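Local coordinates for cellulose biosynthesis protein BcsG (Salmonella typhimurium LT2, PDB 5OLT), which is required for cellulose biosynthesis and is represented by its extramembrane domain, a zinc-binding member of the alkaline phosphatase family, at residues F299-P304 and V339-L344; Q57-L62 and V326-G331. All coordinates share one frame; numbering follows the deposited sequence. Where two conformers were deposited one is given.

How the interactions relate
From the N terminus, 57-62 comes first and leads into strand 60-66, an inner strand of the mixed sheet. Its contact with 326-331, interaction 2, closes a loop of more than 260 residues and brings the C-terminal end of helix 318-328 against the beginning of that strand. Residues 299-304, which end strand 291-299 and open the following loop, meet 339-344 in interaction 1, a shorter closure of 34 intervening residues. The segments alternate along the chain, so the two loops cross. The centres of the two interactions lie about 12 Å apart, and Arg-327 NH1 probably donates to Leu-344 O (2.8 Å), joining helix 318-328 to the next helix, 341-345.

Interaction 1: F299-P304 and V339-L344; sequences FGMKAP and VNWNKL
Met-301 meets Trp-341 through its sulfur and terminal methyl, both at the benzo part of the indole. Met-301 SD lies 4.8 Å from the centroid of the Trp-341 six-membered ring and 74° off its normal, an edge-on Met-aromatic contact. The bend at chi3 (68°) turns Met-301 CE back, obliquely to the indole, to 3.4 Å from Trp-341 CZ2. The same methyl packs on a branch of Val-339, with Met-301 CE 3.6 Å from Val-339 CG2; these two side chains cross at about a right angle. The other branch of Val-339, CG1, sits over one face of the indole, displaced toward its rim, so the valine touches both the methionine methyl, through CG2, and the indole face, through CG1.

Polar contact across the segments is made by water. One molecule donates to Ala-303 O and accepts from Val-339 N and Trp-341 NE1; Ala-303 O itself lies near the indole plane, at its edge. A second donates to Pro-304 O and accepts weakly from Trp-341 NE1, so the indole N-H is shared between two waters.

Within 339-344, the helix start is fixed by Asn-340. Asn-340 OD1 accepts from Lys-343 N (3.0 Å, N-H...O angle 170°), the donor standing well above the carbonyl plane. Around the contact, Leu-333 and Phe-334 also touch Met-301, and His-305 meets the Trp-341 ring edge-to-face. The arrangement combines a Met-aromatic contact with an asparagine N-cap, joining the loop after strand 291-299 to the start of helix 341-345 at the surface.

Interaction 2: Q57-L62 and V326-G331; sequences QPFDLL and VRAVDG
Gln-57 and Gly-331 run closest here, their CA atoms 4.4 Å apart, and the backbones are joined by a hydrogen bond from Gln-57 N to Asp-330 O (2.8 Å, 164° at the hydrogen), the donor tilted out of the carbonyl plane. Gln-57 O in turn receives a CA-H...O contact from Gly-331 CA at 3.3 Å. That carbonyl also accepts from a water that donates to Val-329 O as well, adding a water bridge between the segments. Gly-331, with positive phi, closes a type I turn from Ala-328, whose O accepts from Gly-331 N, and lies with its CA against Gln-57 O.

Phe-59 is the main side chain of the contact. With chi1 at 70°, its CG is tucked between N and C of its own backbone, which brings the CD1-CE1-CZ side of the ring to the turn. Phe-59 CE1 lies 3.3 Å from Ala-328 O, which approaches the ring obliquely, and 3.5 Å from Val-329 O, which lies near the ring plane at its edge. CZ reaches the methyl of Ala-328 more loosely, while Phe-59 CD1 rests 3.9 Å from Gly-331 CA. At the other end, Gln-57 CB stands 3.5 Å from Gly-331 O, before the chain bends at chi2 and carries the amide away, its NE2 bonding to Asp-55 O.

Phe-141 meets the Phe-59 ring edge-to-face, and Phe-334 packs on it with the planes about 35° apart. Met-260 of the adjacent parallel strand 259-265 touches both Phe-59 and Ala-328, while Val-329 packs on Leu-136 of helix 132-138. The end of helix 318-328 is thus seated against the entry to strand 60-66.

Interaction 1: F299-P304 and V339-L344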
ATOM      1  N   PHE A 299      -2.910  16.199   6.828  1.00 11.10           N
ATOM      2  CA  PHE A 299      -2.707  17.036   8.008  1.00 12.11           C
ATOM      3  C   PHE A 299      -2.321  18.419   7.527  1.00 12.89           C
ATOM      4  O   PHE A 299      -1.669  18.568   6.471  1.00 13.51           O
ATOM      5  CB  PHE A 299      -1.576  16.496   8.874  1.00 12.58           C
ATOM      6  CG  PHE A 299      -1.877  15.151   9.475  1.00 12.60           C
ATOM      7  CD1 PHE A 299      -1.641  13.970   8.757  1.00 12.65           C
ATOM      8  CD2 PHE A 299      -2.403  15.072  10.746  1.00 15.04           C
ATOM      9  CE1 PHE A 299      -1.915  12.734   9.307  1.00 13.73           C
ATOM     10  CE2 PHE A 299      -2.706  13.819  11.289  1.00 17.44           C
ATOM     11  CZ  PHE A 299      -2.440  12.666  10.573  1.00 14.67           C
ATOM     12  N   GLY A 300      -2.759  19.426   8.281  1.00 14.73           N
ATOM     13  CA  GLY A 300      -2.356  20.797   8.032  1.00 15.92           C
ATOM     14  C   GLY A 300      -3.153  21.478   6.938  1.00 14.52           C
ATOM     15  O   GLY A 300      -2.721  22.529   6.431  1.00 18.59           O
ATOM     16  N   MET A 301      -4.300  20.913   6.557  0.70 15.30           N
ATOM     17  CA  MET A 301      -5.155  21.534   5.532  0.70 16.50           C
ATOM     18  C   MET A 301      -5.910  22.734   6.099  0.70 15.79           C
ATOM     19  O   MET A 301      -6.368  22.709   7.246  0.70 15.56           O
ATOM     20  CB  MET A 301      -6.166  20.566   4.953  0.70 15.55           C
ATOM     21  CG  MET A 301      -5.530  19.413   4.168  0.70 14.92           C
ATOM     22  SD  MET A 301      -6.800  18.302   3.544  0.70 16.28           S
ATOM     23  CE  MET A 301      -7.665  19.292   2.320  0.70 17.46           C
ATOM     24  N   LYS A 302      -6.101  23.744   5.259  1.00 17.02           N
ATOM     25  CA  LYS A 302      -6.867  24.926   5.670  1.00 18.56           C
ATOM     26  C   LYS A 302      -8.311  24.476   5.923  1.00 20.99           C
ATOM     27  O   LYS A 302      -9.001  25.008   6.827  1.00 25.23           O
ATOM     28  CB  LYS A 302      -6.822  25.991   4.565  1.00 18.84           C
ATOM     29  CG  LYS A 302      -7.616  27.253   4.916  1.00 24.67           C
ATOM     30  CD  LYS A 302      -7.496  28.356   3.886  1.00 27.75           C
ATOM     31  CE  LYS A 302      -8.231  29.591   4.412  1.00 32.97           C
ATOM     32  NZ  LYS A 302      -7.340  30.402   5.287  1.00 46.36           N
ATOM     33  N   ALA A 303      -8.764  23.499   5.137  1.00 20.74           N
ATOM     34  CA  ALA A 303     -10.124  22.962   5.171  1.00 22.44           C
ATOM     35  C   ALA A 303     -10.082  21.434   5.317  1.00 21.02           C
ATOM     36  O   ALA A 303     -10.330  20.709   4.382  1.00 20.57           O
ATOM     37  CB  ALA A 303     -10.906  23.403   3.941  1.00 24.84           C
ATOM     38  N   PRO A 304      -9.779  20.965   6.530  1.00 20.00           N
ATOM     39  CA  PRO A 304      -9.694  19.499   6.728  1.00 18.56           C
ATOM     40  C   PRO A 304     -10.998  18.739   6.487  1.00 19.22           C
ATOM     41  O   PRO A 304     -12.089  19.297   6.638  1.00 21.08           O
ATOM     42  CB  PRO A 304      -9.291  19.366   8.192  1.00 19.70           C
ATOM     43  CG  PRO A 304      -9.646  20.684   8.812  1.00 25.87           C
ATOM     44  CD  PRO A 304      -9.427  21.705   7.748  1.00 22.69           C
ATOM     45  N   VAL A 339     -12.427  22.277  -0.075  1.00 15.45           N
ATOM     46  CA  VAL A 339     -12.005  21.133  -0.916  1.00 13.99           C
ATOM     47  C   VAL A 339     -13.167  20.330  -1.397  1.00 13.10           C
ATOM     48  O   VAL A 339     -14.091  20.030  -0.630  1.00 13.11           O
ATOM     49  CB  VAL A 339     -10.996  20.243  -0.143  1.00 14.99           C
ATOM     50  CG1 VAL A 339     -10.710  18.907  -0.847  1.00 15.85           C
ATOM     51  CG2 VAL A 339      -9.708  21.043   0.003  1.00 17.23           C
ATOM     52  N   ASN A 340     -13.150  19.980  -2.680  1.00 13.59           N
ATOM     53  CA  ASN A 340     -14.172  19.111  -3.244  1.00 12.66           C
ATOM     54  C   ASN A 340     -13.743  17.654  -3.012  1.00 12.86           C
ATOM     55  O   ASN A 340     -13.072  17.051  -3.859  1.00 13.33           O
ATOM     56  CB  ASN A 340     -14.331  19.392  -4.752  1.00 14.44           C
ATOM     57  CG  ASN A 340     -15.464  18.609  -5.380  1.00 14.83           C
ATOM     58  OD1 ASN A 340     -15.989  17.656  -4.815  1.00 16.01           O
ATOM     59  ND2 ASN A 340     -15.860  19.031  -6.588  1.00 19.27           N
ATOM     60  N   TRP A 341     -14.117  17.131  -1.854  1.00 12.48           N
ATOM     61  CA  TRP A 341     -13.705  15.774  -1.438  1.00 11.77           C
ATOM     62  C   TRP A 341     -14.278  14.701  -2.328  1.00 13.43           C
ATOM     63  O   TRP A 341     -13.643  13.660  -2.530  1.00 14.25           O
ATOM     64  CB  TRP A 341     -14.075  15.510   0.022  1.00 12.18           C
ATOM     65  CG  TRP A 341     -13.202  16.282   0.939  1.00 12.27           C
ATOM     66  CD1 TRP A 341     -13.484  17.509   1.528  1.00 13.03           C
ATOM     67  CD2 TRP A 341     -11.885  15.947   1.349  1.00 13.23           C
ATOM     68  NE1 TRP A 341     -12.433  17.920   2.281  1.00 13.38           N
ATOM     69  CE2 TRP A 341     -11.429  16.992   2.199  1.00 12.80           C
ATOM     70  CE3 TRP A 341     -11.044  14.844   1.108  1.00 14.79           C
ATOM     71  CZ2 TRP A 341     -10.170  16.978   2.808  1.00 14.35           C
ATOM     72  CZ3 TRP A 341      -9.771  14.841   1.726  1.00 16.20           C
ATOM     73  CH2 TRP A 341      -9.359  15.908   2.557  1.00 16.24           C
ATOM     74  N   ASN A 342     -15.472  14.925  -2.863  0.70 14.57           N
ATOM     75  CA  ASN A 342     -16.011  13.997  -3.857  0.70 15.14           C
ATOM     76  C   ASN A 342     -15.155  13.864  -5.060  0.70 14.68           C
ATOM     77  O   ASN A 342     -14.775  12.763  -5.427  0.70 14.75           O
ATOM     78  CB  ASN A 342     -17.395  14.442  -4.276  0.70 15.71           C
ATOM     79  CG  ASN A 342     -18.340  14.337  -3.158  0.70 15.95           C
ATOM     80  OD1 ASN A 342     -18.585  15.316  -2.460  0.70 17.93           O
ATOM     81  ND2 ASN A 342     -18.846  13.142  -2.931  0.70 17.23           N
ATOM     82  N   LYS A 343     -14.804  14.980  -5.664  1.00 14.78           N
ATOM     83  CA  LYS A 343     -13.967  14.959  -6.859  1.00 15.94           C
ATOM     84  C   LYS A 343     -12.609  14.334  -6.540  1.00 14.26           C
ATOM     85  O   LYS A 343     -12.121  13.507  -7.316  1.00 13.80           O
ATOM     86  CB  LYS A 343     -13.785  16.380  -7.394  1.00 17.83           C
ATOM     87  CG  LYS A 343     -13.024  16.460  -8.703  1.00 18.82           C
ATOM     88  CD  LYS A 343     -12.980  17.897  -9.152  1.00 21.34           C
ATOM     89  CE  LYS A 343     -12.323  18.028 -10.501  1.00 23.50           C
ATOM     90  NZ  LYS A 343     -12.221  19.486 -10.830  1.00 27.10           N
ATOM     91  N   LEU A 344     -12.027  14.700  -5.398  1.00 13.79           N
ATOM     92  CA  LEU A 344     -10.710  14.172  -5.015  1.00 12.86           C
ATOM     93  C   LEU A 344     -10.712  12.646  -4.887  1.00 12.01           C
ATOM     94  O   LEU A 344      -9.691  12.025  -5.177  1.00 13.29           O
ATOM     95  CB  LEU A 344     -10.245  14.807  -3.708  1.00 13.23           C
ATOM     96  CG  LEU A 344      -8.871  14.366  -3.160  1.00 13.33           C
ATOM     97  CD1 LEU A 344      -7.755  14.705  -4.148  1.00 15.59           C
ATOM     98  CD2 LEU A 344      -8.628  15.086  -1.844  1.00 15.19           C
TER
HETATM   99  O   HOH W   1     -12.277  20.959   2.804  0.50 20.48           O
HETATM  100  O   HOH W   2     -13.962  19.665   4.311  1.00 35.84           O

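Interaction 2: Q57-L62 and V326-G331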
ATOM      1  N   GLN A  57       2.685  24.396  -3.259  0.50 16.98           N
ATOM      2  CA  GLN A  57       2.876  24.446  -1.816  0.50 16.09           C
ATOM      3  C   GLN A  57       3.634  23.212  -1.343  0.50 14.50           C
ATOM      4  O   GLN A  57       3.192  22.085  -1.612  0.50 15.60           O
ATOM      5  CB  GLN A  57       1.522  24.527  -1.119  0.50 16.44           C
ATOM      6  CG  GLN A  57       0.717  25.737  -1.545  0.50 17.81           C
ATOM      7  CD  GLN A  57       1.404  27.039  -1.171  0.50 20.23           C
ATOM      8  OE1 GLN A  57       1.682  27.275  -0.009  0.50 24.34           O
ATOM      9  NE2 GLN A  57       1.704  27.869  -2.161  0.50 21.71           N
ATOM     10  N   PRO A  58       4.759  23.402  -0.630  1.00 13.80           N
ATOM     11  CA  PRO A  58       5.534  22.263  -0.097  1.00 14.04           C
ATOM     12  C   PRO A  58       4.727  21.499   0.955  1.00 13.68           C
ATOM     13  O   PRO A  58       3.945  22.077   1.715  1.00 15.37           O
ATOM     14  CB  PRO A  58       6.748  22.925   0.573  1.00 16.44           C
ATOM     15  CG  PRO A  58       6.840  24.277  -0.037  1.00 22.48           C
ATOM     16  CD  PRO A  58       5.443  24.687  -0.339  1.00 16.98           C
ATOM     17  N   PHE A  59       4.907  20.195   0.953  1.00 12.63           N
ATOM     18  CA  PHE A  59       4.363  19.336   1.998  1.00 12.27           C
ATOM     19  C   PHE A  59       5.207  18.070   2.049  1.00 12.36           C
ATOM     20  O   PHE A  59       6.048  17.852   1.159  1.00 12.58           O
ATOM     21  CB  PHE A  59       2.887  19.000   1.717  1.00 12.36           C
ATOM     22  CG  PHE A  59       2.667  18.068   0.536  1.00 11.63           C
ATOM     23  CD1 PHE A  59       2.678  18.558  -0.779  1.00 12.03           C
ATOM     24  CD2 PHE A  59       2.480  16.688   0.742  1.00 12.56           C
ATOM     25  CE1 PHE A  59       2.475  17.702  -1.856  1.00 11.84           C
ATOM     26  CE2 PHE A  59       2.249  15.838  -0.351  1.00 12.55           C
ATOM     27  CZ  PHE A  59       2.253  16.346  -1.655  1.00 12.29           C
ATOM     28  N   ASP A  60       4.972  17.253   3.076  1.00 12.59           N
ATOM     29  CA  ASP A  60       5.651  15.965   3.229  1.00 11.54           C
ATOM     30  C   ASP A  60       4.702  14.803   2.977  1.00 11.59           C
ATOM     31  O   ASP A  60       3.552  14.821   3.449  1.00 13.29           O
ATOM     32  CB  ASP A  60       6.228  15.817   4.639  1.00 13.20           C
ATOM     33  CG  ASP A  60       7.237  16.865   4.980  1.00 16.53           C
ATOM     34  OD1 ASP A  60       8.046  17.204   4.096  1.00 19.95           O
ATOM     35  OD2 ASP A  60       7.247  17.332   6.164  1.00 22.22           O
ATOM     36  N   LEU A  61       5.159  13.825   2.193  1.00 10.68           N
ATOM     37  CA  LEU A  61       4.460  12.540   2.005  1.00  9.69           C
ATOM     38  C   LEU A  61       5.108  11.499   2.907  1.00  9.66           C
ATOM     39  O   LEU A  61       6.339  11.358   2.913  1.00 10.36           O
ATOM     40  CB  LEU A  61       4.539  12.077   0.530  1.00 10.72           C
ATOM     41  CG  LEU A  61       4.030  10.648   0.287  1.00 10.12           C
ATOM     42  CD1 LEU A  61       2.527  10.568   0.479  1.00 11.80           C
ATOM     43  CD2 LEU A  61       4.349  10.159  -1.121  1.00 12.37           C
ATOM     44  N   LEU A  62       4.292  10.787   3.680  1.00  9.48           N
ATOM     45  CA  LEU A  62       4.846   9.707   4.542  1.00  8.90           C
ATOM     46  C   LEU A  62       4.055   8.447   4.224  1.00  8.65           C
ATOM     47  O   LEU A  62       2.836   8.422   4.418  1.00  9.29           O
ATOM     48  CB  LEU A  62       4.676  10.102   6.013  1.00 10.43           C
ATOM     49  CG  LEU A  62       5.000   9.034   7.038  1.00 10.57           C
ATOM     50  CD1 LEU A  62       6.430   8.538   6.928  1.00 12.08           C
ATOM     51  CD2 LEU A  62       4.712   9.569   8.437  1.00 12.27           C
ATOM     52  N   VAL A 326      -0.560  12.141  -7.101  0.70 10.68           N
ATOM     53  CA  VAL A 326      -0.439  13.169  -8.116  0.70 11.32           C
ATOM     54  C   VAL A 326      -1.509  14.258  -7.917  0.70 10.87           C
ATOM     55  O   VAL A 326      -1.194  15.436  -8.124  0.70 10.70           O
ATOM     56  CB  VAL A 326      -0.395  12.556  -9.521  0.70 11.68           C
ATOM     57  CG1 VAL A 326      -1.776  12.215 -10.028  0.70 11.60           C
ATOM     58  CG2 VAL A 326       0.328  13.464 -10.492  0.70 14.77           C
ATOM     59  N   ARG A 327      -2.717  13.880  -7.452  1.00 11.10           N
ATOM     60  CA  ARG A 327      -3.787  14.873  -7.186  1.00 11.11           C
ATOM     61  C   ARG A 327      -3.350  15.856  -6.111  1.00 10.75           C
ATOM     62  O   ARG A 327      -3.762  17.030  -6.136  1.00 14.52           O
ATOM     63  CB  ARG A 327      -5.106  14.183  -6.819  1.00 11.30           C
ATOM     64  CG  ARG A 327      -5.648  13.407  -8.024  1.00 11.95           C
ATOM     65  CD  ARG A 327      -6.959  12.747  -7.720  1.00 12.41           C
ATOM     66  NE  ARG A 327      -7.440  11.997  -8.890  1.00 12.89           N
ATOM     67  CZ  ARG A 327      -8.651  11.439  -8.950  1.00 12.53           C
ATOM     68  NH1 ARG A 327      -9.512  11.572  -7.946  1.00 13.83           N
ATOM     69  NH2 ARG A 327      -9.007  10.727 -10.015  1.00 14.56           N
ATOM     70  N   ALA A 328      -2.465  15.424  -5.221  1.00 10.94           N
ATOM     71  CA  ALA A 328      -1.967  16.286  -4.145  1.00 11.22           C
ATOM     72  C   ALA A 328      -0.652  16.962  -4.432  1.00 11.44           C
ATOM     73  O   ALA A 328      -0.243  17.805  -3.642  1.00 11.77           O
ATOM     74  CB  ALA A 328      -1.815  15.454  -2.892  1.00 12.38           C
ATOM     75  N   VAL A 329       0.041  16.569  -5.519  1.00 11.89           N
ATOM     76  CA  VAL A 329       1.491  16.857  -5.603  1.00 11.59           C
ATOM     77  C   VAL A 329       1.869  18.343  -5.671  1.00 11.97           C
ATOM     78  O   VAL A 329       2.942  18.717  -5.184  1.00 12.98           O
ATOM     79  CB  VAL A 329       2.192  16.046  -6.755  1.00 12.20           C
ATOM     80  CG1 VAL A 329       1.909  16.666  -8.120  1.00 14.11           C
ATOM     81  CG2 VAL A 329       3.682  15.915  -6.508  1.00 14.71           C
ATOM     82  N   ASP A 330       0.958  19.165  -6.203  1.00 12.89           N
ATOM     83  CA  ASP A 330       1.205  20.617  -6.196  1.00 12.86           C
ATOM     84  C   ASP A 330       0.953  21.270  -4.852  1.00 13.05           C
ATOM     85  O   ASP A 330       1.179  22.455  -4.686  1.00 14.34           O
ATOM     86  CB  ASP A 330       0.479  21.345  -7.345  1.00 15.22           C
ATOM     87  CG  ASP A 330      -1.043  21.297  -7.237  1.00 17.10           C
ATOM     88  OD1 ASP A 330      -1.597  20.962  -6.158  1.00 16.77           O
ATOM     89  OD2 ASP A 330      -1.693  21.636  -8.249  1.00 21.16           O
ATOM     90  N   GLY A 331       0.462  20.484  -3.895  1.00 13.47           N
ATOM     91  CA  GLY A 331       0.221  20.954  -2.525  1.00 13.90           C
ATOM     92  C   GLY A 331      -0.976  21.879  -2.374  1.00 14.27           C
ATOM     93  O   GLY A 331      -1.245  22.331  -1.255  1.00 13.90           O
TER
HETATM   94  O   HOH W   3       4.267  20.713  -3.804  1.00 16.76           O